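Local structure of catalase (Pseudomonas syringae, 1M7S) at residues 220-223 with 224-227; 153-156 with 157-160; 423-426 with 427-431. The protein breaks down hydrogen peroxide into water and oxygen with the help of a heme cofactor, protecting the cell from its toxic effects. All coordinates share one frame; numbering follows the deposited sequence.

Contact 1 of 3, residues 220-223 with 224-227; sequences NLDP and KEVA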
ATOM      1  N   ASN A 220     -31.714  13.779 -23.561  1.00 14.42           N
ATOM      2  CA  ASN A 220     -30.338  14.175 -23.795  1.00 13.94           C
ATOM      3  C   ASN A 220     -30.232  15.680 -24.047  1.00 15.85           C
ATOM      4  O   ASN A 220     -31.168  16.375 -24.480  1.00 14.49           O
ATOM      5  CB  ASN A 220     -29.866  13.435 -25.082  1.00 12.34           C
ATOM      6  CG  ASN A 220     -29.875  11.936 -24.867  1.00 13.06           C
ATOM      7  OD1 ASN A 220     -29.442  11.461 -23.819  1.00 12.40           O
ATOM      8  ND2 ASN A 220     -30.348  11.169 -25.829  1.00 14.12           N
ATOM      9  N   LEU A 221     -29.010  16.178 -23.851  1.00 13.77           N
ATOM     10  CA  LEU A 221     -28.690  17.568 -24.114  1.00 13.14           C
ATOM     11  C   LEU A 221     -28.045  17.655 -25.492  1.00 13.69           C
ATOM     12  O   LEU A 221     -27.295  16.742 -25.835  1.00 12.03           O
ATOM     13  CB  LEU A 221     -27.654  18.083 -23.087  1.00 13.23           C
ATOM     14  CG  LEU A 221     -28.083  18.003 -21.642  1.00 13.28           C
ATOM     15  CD1 LEU A 221     -26.915  18.344 -20.708  1.00 12.94           C
ATOM     16  CD2 LEU A 221     -29.264  18.927 -21.324  1.00 16.44           C
ATOM     17  N   ASP A 222     -28.303  18.727 -26.235  1.00 13.47           N
ATOM     18  CA  ASP A 222     -27.589  18.896 -27.510  1.00 15.79           C
ATOM     19  C   ASP A 222     -26.400  19.778 -27.177  1.00 15.66           C
ATOM     20  O   ASP A 222     -26.237  20.251 -26.041  1.00 14.26           O
ATOM     21  CB  ASP A 222     -28.525  19.342 -28.623  1.00 18.04           C
ATOM     22  CG  ASP A 222     -29.084  20.726 -28.414  1.00 21.04           C
ATOM     23  OD1 ASP A 222     -30.085  21.036 -29.109  1.00 23.94           O
ATOM     24  OD2 ASP A 222     -28.551  21.534 -27.622  1.00 20.42           O
ATOM     25  N   PRO A 223     -25.472  19.953 -28.086  1.00 16.35           N
ATOM     26  CA  PRO A 223     -24.217  20.651 -27.853  1.00 18.36           C
ATOM     27  C   PRO A 223     -24.351  22.025 -27.217  1.00 18.26           C
ATOM     28  O   PRO A 223     -23.623  22.345 -26.260  1.00 16.83           O
ATOM     29  CB  PRO A 223     -23.421  20.612 -29.170  1.00 18.19           C
ATOM     30  CG  PRO A 223     -24.052  19.407 -29.831  1.00 18.64           C
ATOM     31  CD  PRO A 223     -25.513  19.335 -29.425  1.00 19.42           C
ATOM     32  N   LYS A 224     -25.273  22.854 -27.679  1.00 16.78           N
ATOM     33  CA  LYS A 224     -25.535  24.164 -27.093  1.00 18.71           C
ATOM     34  C   LYS A 224     -26.081  24.081 -25.687  1.00 16.66           C
ATOM     35  O   LYS A 224     -25.716  24.904 -24.805  1.00 16.45           O
ATOM     36  CB  LYS A 224     -26.491  24.966 -28.015  1.00 20.73           C
ATOM     37  CG  LYS A 224     -25.676  25.529 -29.175  1.00 25.92           C
ATOM     38  CD  LYS A 224     -26.483  26.339 -30.179  1.00 29.97           C
ATOM     39  CE  LYS A 224     -25.560  26.979 -31.224  1.00 32.32           C
ATOM     40  NZ  LYS A 224     -26.226  28.168 -31.866  1.00 35.91           N
ATOM     41  N   GLU A 225     -26.922  23.089 -25.388  1.00 13.88           N
ATOM     42  CA  GLU A 225     -27.441  22.926 -24.032  1.00 13.18           C
ATOM     43  C   GLU A 225     -26.337  22.434 -23.090  1.00 12.08           C
ATOM     44  O   GLU A 225     -26.359  22.839 -21.925  1.00 12.96           O
ATOM     45  CB  GLU A 225     -28.617  21.961 -23.954  1.00 14.81           C
ATOM     46  CG  GLU A 225     -29.734  22.350 -24.929  1.00 17.94           C
ATOM     47  CD  GLU A 225     -30.862  21.337 -24.928  1.00 21.15           C
ATOM     48  OE1 GLU A 225     -32.048  21.710 -24.765  1.00 25.25           O
ATOM     49  OE2 GLU A 225     -30.597  20.140 -25.133  1.00 22.14           O
ATOM     50  N   VAL A 226     -25.454  21.587 -23.608  1.00 10.88           N
ATOM     51  CA  VAL A 226     -24.328  21.122 -22.786  1.00 12.37           C
ATOM     52  C   VAL A 226     -23.499  22.301 -22.285  1.00 11.67           C
ATOM     53  O   VAL A 226     -23.181  22.420 -21.098  1.00 10.61           O
ATOM     54  CB  VAL A 226     -23.457  20.189 -23.654  1.00 14.41           C
ATOM     55  CG1 VAL A 226     -22.066  19.979 -23.062  1.00 15.37           C
ATOM     56  CG2 VAL A 226     -24.207  18.872 -23.815  1.00 13.70           C
ATOM     57  N   ALA A 227     -23.162  23.214 -23.204  1.00 10.64           N
ATOM     58  CA  ALA A 227     -22.317  24.361 -22.813  1.00 11.65           C
ATOM     59  C   ALA A 227     -23.037  25.224 -21.799  1.00 11.32           C
ATOM     60  O   ALA A 227     -22.511  25.697 -20.774  1.00 11.04           O
ATOM     61  CB  ALA A 227     -21.934  25.063 -24.118  1.00 12.03           C
TER
HETATM   62  O   HOH W   1     -32.326  19.124 -27.227  1.00 49.20           O

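Contact 2 of 3, residues 153-156 with 157-160; sequences DNDS and RRFD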
ATOM      1  N   ASP A 153      -7.128  17.051 -23.174  1.00 10.12           N
ATOM      2  CA  ASP A 153      -7.820  16.225 -24.174  1.00 12.31           C
ATOM      3  C   ASP A 153      -7.128  16.473 -25.518  1.00 13.20           C
ATOM      4  O   ASP A 153      -6.691  17.570 -25.842  1.00 13.50           O
ATOM      5  CB  ASP A 153      -9.299  16.582 -24.170  1.00 15.77           C
ATOM      6  CG  ASP A 153      -9.999  16.183 -22.891  1.00 17.66           C
ATOM      7  OD1 ASP A 153      -9.654  15.201 -22.213  1.00 18.52           O
ATOM      8  OD2 ASP A 153     -10.985  16.851 -22.466  1.00 24.28           O
ATOM      9  N   ASN A 154      -6.984  15.439 -26.327  1.00 11.51           N
ATOM     10  CA  ASN A 154      -6.296  15.537 -27.624  1.00 10.20           C
ATOM     11  C   ASN A 154      -6.886  14.412 -28.458  1.00 10.01           C
ATOM     12  O   ASN A 154      -6.407  13.278 -28.432  1.00  7.69           O
ATOM     13  CB  ASN A 154      -4.786  15.342 -27.463  1.00  9.91           C
ATOM     14  CG  ASN A 154      -4.068  15.376 -28.813  1.00 13.16           C
ATOM     15  OD1 ASN A 154      -4.720  15.470 -29.865  1.00 12.83           O
ATOM     16  ND2 ASN A 154      -2.730  15.274 -28.788  1.00 13.47           N
ATOM     17  N   ASP A 155      -7.992  14.717 -29.167  1.00  9.58           N
ATOM     18  CA  ASP A 155      -8.677  13.647 -29.884  1.00 11.31           C
ATOM     19  C   ASP A 155      -7.959  13.112 -31.101  1.00  9.52           C
ATOM     20  O   ASP A 155      -8.277  11.954 -31.454  1.00  7.76           O
ATOM     21  CB  ASP A 155     -10.104  14.047 -30.219  1.00 11.97           C
ATOM     22  CG  ASP A 155     -10.945  14.510 -29.051  1.00 15.90           C
ATOM     23  OD1 ASP A 155     -10.681  14.284 -27.839  1.00 15.66           O
ATOM     24  OD2 ASP A 155     -11.976  15.187 -29.359  1.00 17.47           O
ATOM     25  N   SER A 156      -6.843  13.680 -31.564  1.00  8.87           N
ATOM     26  CA  SER A 156      -6.064  13.017 -32.597  1.00  8.19           C
ATOM     27  C   SER A 156      -5.602  11.652 -32.121  1.00  9.97           C
ATOM     28  O   SER A 156      -5.319  10.802 -32.994  1.00 10.35           O
ATOM     29  CB  SER A 156      -4.924  13.979 -33.026  1.00  9.94           C
ATOM     30  OG  SER A 156      -3.997  14.079 -31.940  1.00 10.35           O
ATOM     31  N   ARG A 157      -5.360  11.464 -30.820  1.00  7.86           N
ATOM     32  CA  ARG A 157      -4.854  10.229 -30.274  1.00  8.28           C
ATOM     33  C   ARG A 157      -5.859   9.083 -30.398  1.00  7.51           C
ATOM     34  O   ARG A 157      -5.474   8.014 -30.872  1.00  8.43           O
ATOM     35  CB  ARG A 157      -4.425  10.443 -28.800  1.00  6.93           C
ATOM     36  CG  ARG A 157      -3.333  11.518 -28.618  1.00  7.09           C
ATOM     37  CD  ARG A 157      -2.875  11.773 -27.185  1.00  4.58           C
ATOM     38  NE  ARG A 157      -2.376  10.546 -26.610  1.00  7.78           N
ATOM     39  CZ  ARG A 157      -3.006   9.656 -25.832  1.00  6.92           C
ATOM     40  NH1 ARG A 157      -4.240   9.926 -25.446  1.00  6.69           N
ATOM     41  NH2 ARG A 157      -2.399   8.548 -25.464  1.00  4.46           N
ATOM     42  N   ARG A 158      -7.117   9.317 -30.037  1.00  8.22           N
ATOM     43  CA  ARG A 158      -8.115   8.237 -30.161  1.00  8.51           C
ATOM     44  C   ARG A 158      -8.349   7.898 -31.643  1.00  9.05           C
ATOM     45  O   ARG A 158      -8.610   6.729 -31.925  1.00  7.52           O
ATOM     46  CB  ARG A 158      -9.440   8.620 -29.505  1.00 10.04           C
ATOM     47  CG  ARG A 158     -10.308   9.683 -30.181  1.00 10.28           C
ATOM     48  CD  ARG A 158     -11.554  10.032 -29.375  1.00 10.57           C
ATOM     49  NE  ARG A 158     -11.270  10.508 -28.023  1.00 10.00           N
ATOM     50  CZ  ARG A 158     -12.180  10.952 -27.157  1.00 10.73           C
ATOM     51  NH1 ARG A 158     -11.826  11.320 -25.918  1.00  8.63           N
ATOM     52  NH2 ARG A 158     -13.436  11.077 -27.548  1.00  9.72           N
ATOM     53  N   PHE A 159      -8.144   8.877 -32.534  1.00  7.46           N
ATOM     54  CA  PHE A 159      -8.430   8.549 -33.945  1.00  8.16           C
ATOM     55  C   PHE A 159      -7.270   7.895 -34.657  1.00  8.94           C
ATOM     56  O   PHE A 159      -7.499   7.097 -35.572  1.00  8.12           O
ATOM     57  CB  PHE A 159      -9.041   9.697 -34.739  1.00  8.39           C
ATOM     58  CG  PHE A 159     -10.406  10.087 -34.204  1.00  7.97           C
ATOM     59  CD1 PHE A 159     -10.614  11.338 -33.695  1.00  6.58           C
ATOM     60  CD2 PHE A 159     -11.447   9.153 -34.270  1.00  8.35           C
ATOM     61  CE1 PHE A 159     -11.871  11.705 -33.210  1.00  9.37           C
ATOM     62  CE2 PHE A 159     -12.703   9.515 -33.786  1.00  7.48           C
ATOM     63  CZ  PHE A 159     -12.927  10.787 -33.263  1.00  7.52           C
ATOM     64  N   ASP A 160      -6.061   8.050 -34.159  1.00  9.38           N
ATOM     65  CA  ASP A 160      -4.927   7.254 -34.627  1.00 10.18           C
ATOM     66  C   ASP A 160      -5.225   5.803 -34.233  1.00 10.47           C
ATOM     67  O   ASP A 160      -5.232   4.862 -35.060  1.00 10.25           O
ATOM     68  CB  ASP A 160      -3.661   7.777 -33.917  1.00  8.79           C
ATOM     69  CG  ASP A 160      -2.418   6.938 -34.104  1.00 12.06           C
ATOM     70  OD1 ASP A 160      -2.360   6.229 -35.125  1.00 11.84           O
ATOM     71  OD2 ASP A 160      -1.502   7.001 -33.251  1.00 10.65           O
TER
HETATM   72  O   HOH W   2      -8.389  10.930 -27.478  1.00  5.46           O
HETATM   73  O   HOH W   3      -5.780  12.379 -25.762  1.00  9.79           O

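Contact 3 of 3, residues 423-426 with 427-431; sequences SAKE and KTDLV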
ATOM      1  N   SER A 423     -33.085  11.394 -36.124  1.00 15.38           N
ATOM      2  CA  SER A 423     -33.838  12.484 -36.764  1.00 14.86           C
ATOM      3  C   SER A 423     -32.870  13.382 -37.527  1.00 16.95           C
ATOM      4  O   SER A 423     -31.663  13.342 -37.311  1.00 13.35           O
ATOM      5  CB  SER A 423     -34.584  13.304 -35.712  1.00 15.73           C
ATOM      6  OG  SER A 423     -33.652  14.103 -34.986  1.00 16.14           O
ATOM      7  N   ALA A 424     -33.391  14.286 -38.389  1.00 15.53           N
ATOM      8  CA  ALA A 424     -32.561  15.257 -39.067  1.00 16.67           C
ATOM      9  C   ALA A 424     -31.744  16.081 -38.060  1.00 16.27           C
ATOM     10  O   ALA A 424     -30.568  16.404 -38.262  1.00 15.67           O
ATOM     11  CB  ALA A 424     -33.431  16.264 -39.853  1.00 17.24           C
ATOM     12  N   LYS A 425     -32.395  16.507 -36.979  1.00 16.83           N
ATOM     13  CA  LYS A 425     -31.705  17.328 -35.984  1.00 18.88           C
ATOM     14  C   LYS A 425     -30.601  16.498 -35.307  1.00 19.24           C
ATOM     15  O   LYS A 425     -29.477  16.989 -35.154  1.00 18.70           O
ATOM     16  CB  LYS A 425     -32.693  17.826 -34.936  1.00 21.34           C
ATOM     17  CG  LYS A 425     -32.054  18.643 -33.806  1.00 24.66           C
ATOM     18  CD  LYS A 425     -32.639  18.168 -32.484  1.00 28.12           C
ATOM     19  CE  LYS A 425     -32.183  18.980 -31.284  1.00 30.53           C
ATOM     20  NZ  LYS A 425     -30.770  19.467 -31.360  1.00 29.07           N
ATOM     21  N   GLU A 426     -30.936  15.253 -34.956  1.00 17.95           N
ATOM     22  CA  GLU A 426     -29.946  14.384 -34.293  1.00 16.90           C
ATOM     23  C   GLU A 426     -28.795  14.107 -35.257  1.00 16.22           C
ATOM     24  O   GLU A 426     -27.617  14.005 -34.888  1.00 13.88           O
ATOM     25  CB  GLU A 426     -30.578  13.106 -33.761  1.00 17.43           C
ATOM     26  CG  GLU A 426     -31.586  13.264 -32.636  1.00 19.86           C
ATOM     27  CD  GLU A 426     -32.493  12.070 -32.402  1.00 23.29           C
ATOM     28  OE1 GLU A 426     -32.749  11.226 -33.300  1.00 24.11           O
ATOM     29  OE2 GLU A 426     -33.019  11.918 -31.264  1.00 26.12           O
ATOM     30  N   LYS A 427     -29.088  13.939 -36.547  1.00 12.95           N
ATOM     31  CA  LYS A 427     -28.055  13.709 -37.534  1.00 14.06           C
ATOM     32  C   LYS A 427     -27.094  14.901 -37.576  1.00 13.13           C
ATOM     33  O   LYS A 427     -25.883  14.724 -37.632  1.00 11.22           O
ATOM     34  CB  LYS A 427     -28.642  13.471 -38.938  1.00 12.64           C
ATOM     35  CG  LYS A 427     -29.099  12.013 -39.165  1.00 14.79           C
ATOM     36  CD  LYS A 427     -29.466  11.897 -40.652  1.00 17.01           C
ATOM     37  CE  LYS A 427     -30.151  10.585 -40.995  1.00 20.08           C
ATOM     38  NZ  LYS A 427     -31.429  10.479 -40.224  1.00 22.54           N
ATOM     39  N   THR A 428     -27.645  16.104 -37.617  1.00 12.47           N
ATOM     40  CA  THR A 428     -26.818  17.331 -37.664  1.00 13.05           C
ATOM     41  C   THR A 428     -25.880  17.483 -36.476  1.00 11.61           C
ATOM     42  O   THR A 428     -24.728  17.883 -36.657  1.00 12.69           O
ATOM     43  CB  THR A 428     -27.790  18.524 -37.812  1.00 14.24           C
ATOM     44  OG1 THR A 428     -28.378  18.308 -39.119  1.00 14.88           O
ATOM     45  CG2 THR A 428     -27.077  19.848 -37.719  1.00 16.58           C
ATOM     46  N   ASP A 429     -26.361  17.223 -35.294  1.00 10.68           N
ATOM     47  CA  ASP A 429     -25.565  17.279 -34.059  1.00 12.58           C
ATOM     48  C   ASP A 429     -24.506  16.195 -34.083  1.00 11.44           C
ATOM     49  O   ASP A 429     -23.326  16.514 -33.808  1.00 12.16           O
ATOM     50  CB  ASP A 429     -26.454  17.193 -32.819  1.00 15.19           C
ATOM     51  CG  ASP A 429     -27.294  18.445 -32.649  1.00 18.81           C
ATOM     52  OD1 ASP A 429     -26.901  19.482 -33.242  1.00 21.58           O
ATOM     53  OD2 ASP A 429     -28.328  18.408 -31.942  1.00 17.59           O
ATOM     54  N   LEU A 430     -24.868  14.958 -34.474  1.00 10.70           N
ATOM     55  CA  LEU A 430     -23.853  13.898 -34.582  1.00  9.43           C
ATOM     56  C   LEU A 430     -22.717  14.305 -35.494  1.00  9.91           C
ATOM     57  O   LEU A 430     -21.520  14.210 -35.238  1.00 10.22           O
ATOM     58  CB  LEU A 430     -24.487  12.588 -35.068  1.00  8.72           C
ATOM     59  CG  LEU A 430     -23.513  11.503 -35.582  1.00  8.96           C
ATOM     60  CD1 LEU A 430     -22.543  11.011 -34.525  1.00  8.76           C
ATOM     61  CD2 LEU A 430     -24.307  10.371 -36.183  1.00 10.38           C
ATOM     62  N   VAL A 431     -23.028  14.695 -36.729  1.00  8.26           N
ATOM     63  CA  VAL A 431     -22.077  15.086 -37.750  1.00 10.94           C
ATOM     64  C   VAL A 431     -21.184  16.237 -37.331  1.00 11.80           C
ATOM     65  O   VAL A 431     -19.975  16.166 -37.527  1.00 11.49           O
ATOM     66  CB  VAL A 431     -23.014  15.388 -38.963  1.00 14.37           C
ATOM     67  CG1 VAL A 431     -22.720  16.668 -39.674  1.00 16.07           C
ATOM     68  CG2 VAL A 431     -23.011  14.140 -39.834  1.00 13.38           C
TER

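Contact 1 of 3, residues 220-223 with 224-227
Asp222 and Glu225 form a capping box at the start of helix 223-232, each carboxylate accepting from the backbone N-H of the other residue. Asp222 is the N-cap: its first torsion of 66° sets CG between the backbone N and the carbonyl carbon, which turns the short side chain over the first turn, where OD2 takes the bond from Glu225 N at 3.2 Å. Glutamate suits the return bond, because its extended chain carries OE2 back to Asp222 N, 2.9 Å away, through the anti lone pair. Pro223 follows well, since a residue in the first turn needs no N-H for the helix and its ring favours a helical phi.

The apolar side is tightly packed. Leu221 CB lies 3.6 Å from Val226 CG2, while Leu221 CD2 rests against CB of Glu225. The branched valine also keeps CG2 close over Asp222 O, the carbonyl that accepts from Val226 N at 2.9 Å.

The other side is looser and wetter. Lys224 extends away from residues 220-223. The two carboxylates have planes 46° apart, with Asp222 OD2 3.5 Å from Glu225 OE2; this repulsion is probably eased by the capped N-H groups and by Lys425, which forms a salt bridge with Asp222 OD1. A water bridges the pair, donating to Glu225 OE2 at 2.9 Å and only weakly to Asp222 OD1.

Contact 2 of 3, residues 153-156 with 157-160
Asn154 O is held by the backbone N of Arg157, 3.2 Å away and above the carbonyl plane, and two waters lie close enough to donate to it, though each has other acceptors within reach. One water also accepts from Arg157 NH1 at 2.9 Å, in the plane of the guanidinium; the other accepts from Arg158 NE at 3.0 Å. Asn154 is the N-cap of helix 155-163. With its CG anti to the backbone N (chi1 177°), OD1 accepts from Ser156 OG at 2.6 Å and from Ser156 N, both on the same face of the amide. The short asparagine side chain can thus fold its carbonyl back over the start of the helix.

Asp155 and Arg158 lie side by side, their flat groups stacked with planes 30° apart. Asp155 OD1 sits over one guanidinium face, 3.7 Å from Arg158 NH1, so this long salt bridge rests on charge alone. Directed bonds join Arg158 NH2 to Tyr176 OH, NH1 to Phe144 O, and Asp155 OD2 with Ser437 OG.

Arg157 NE bonds to Gly373 O, and Asp160 OD2 to Tyr376 OH, both of the third subunit, so this helical turn takes part in a subunit interface. Phe159 fills the other side, its ring among helices 169-176, 424-438 and 443-456.

Contact 3 of 3, residues 423-426 with 427-431
Lys425 reaches Asp429 through a bent chain: CG leaves anti to the backbone N (chi1 177°), and turns at chi2 and again at chi4 swing the ammonium along the helix. Asp429 sets its CG anti to the carbonyl carbon (chi1 -69°), which leans the carboxylate back toward the preceding turn. Lys425 NZ and Asp429 OD2 thus come within 2.7 Å in a hydrogen-bonded salt bridge that uses the syn lone pair of OD2. A spacing of four residues places the two side chains on the same flank of a helix, and the long, flexible lysine is well fitted to bridge it obliquely. OD2 also accepts from Asn178 ND2, a second bond that helps to fix the rotation of the carboxylate.

Just before this pair the chain enters helix 424-438 through a capping box. Ser423, the N-cap, accepts from Glu426 N with OG at 2.9 Å, and Glu426 OE1 accepts from Ser423 N at 2.8 Å, straight at the hydrogen (179°), the donor meeting OE1 on its anti side but somewhat out of the carboxylate plane. Serine is short enough to keep its hydroxyl over the first turn, whereas the extended glutamate spans the way back.

Backbone bonds then run from Lys427 N to Ser423 O (2.8 Å) and from Leu430 N to Glu426 O (2.9 Å). Thr428 N also bonds to Ala424 O at 3.0 Å; the threonine hydroxyl lies near the same carbonyl and is hydrogen-bonded with Arg463 NH2. Lys427 passes its CB and CG over Ser423 O before the ammonium makes a cation-pi contact with Tyr419. On the inner face, the buried Leu430 puts its CB 3.4 Å from Glu426 O, and its side chain packs against Tyr460, Thr173 and Tyr176.

Each contact is the first turn of a helix with an N-cap side chain. Along the chain the order is contact 2 (helix 155-163), contact 1 (helix 223-232) and contact 3 (helix 424-438). Contacts 1 and 3 have centres 13 Å apart and touch, tied by the Asp222-Lys425 salt bridge, with Pro223 packing on Asp429, so two helix starts distant in sequence meet at the surface. Contact 2 lies about 22 Å, centre to centre, from both and touches neither, yet it meets the far end of helix 424-438. That helix, from the C-terminal helical part of the chain, therefore joins two helices of the catalase domain, away from the predicted active-site residues.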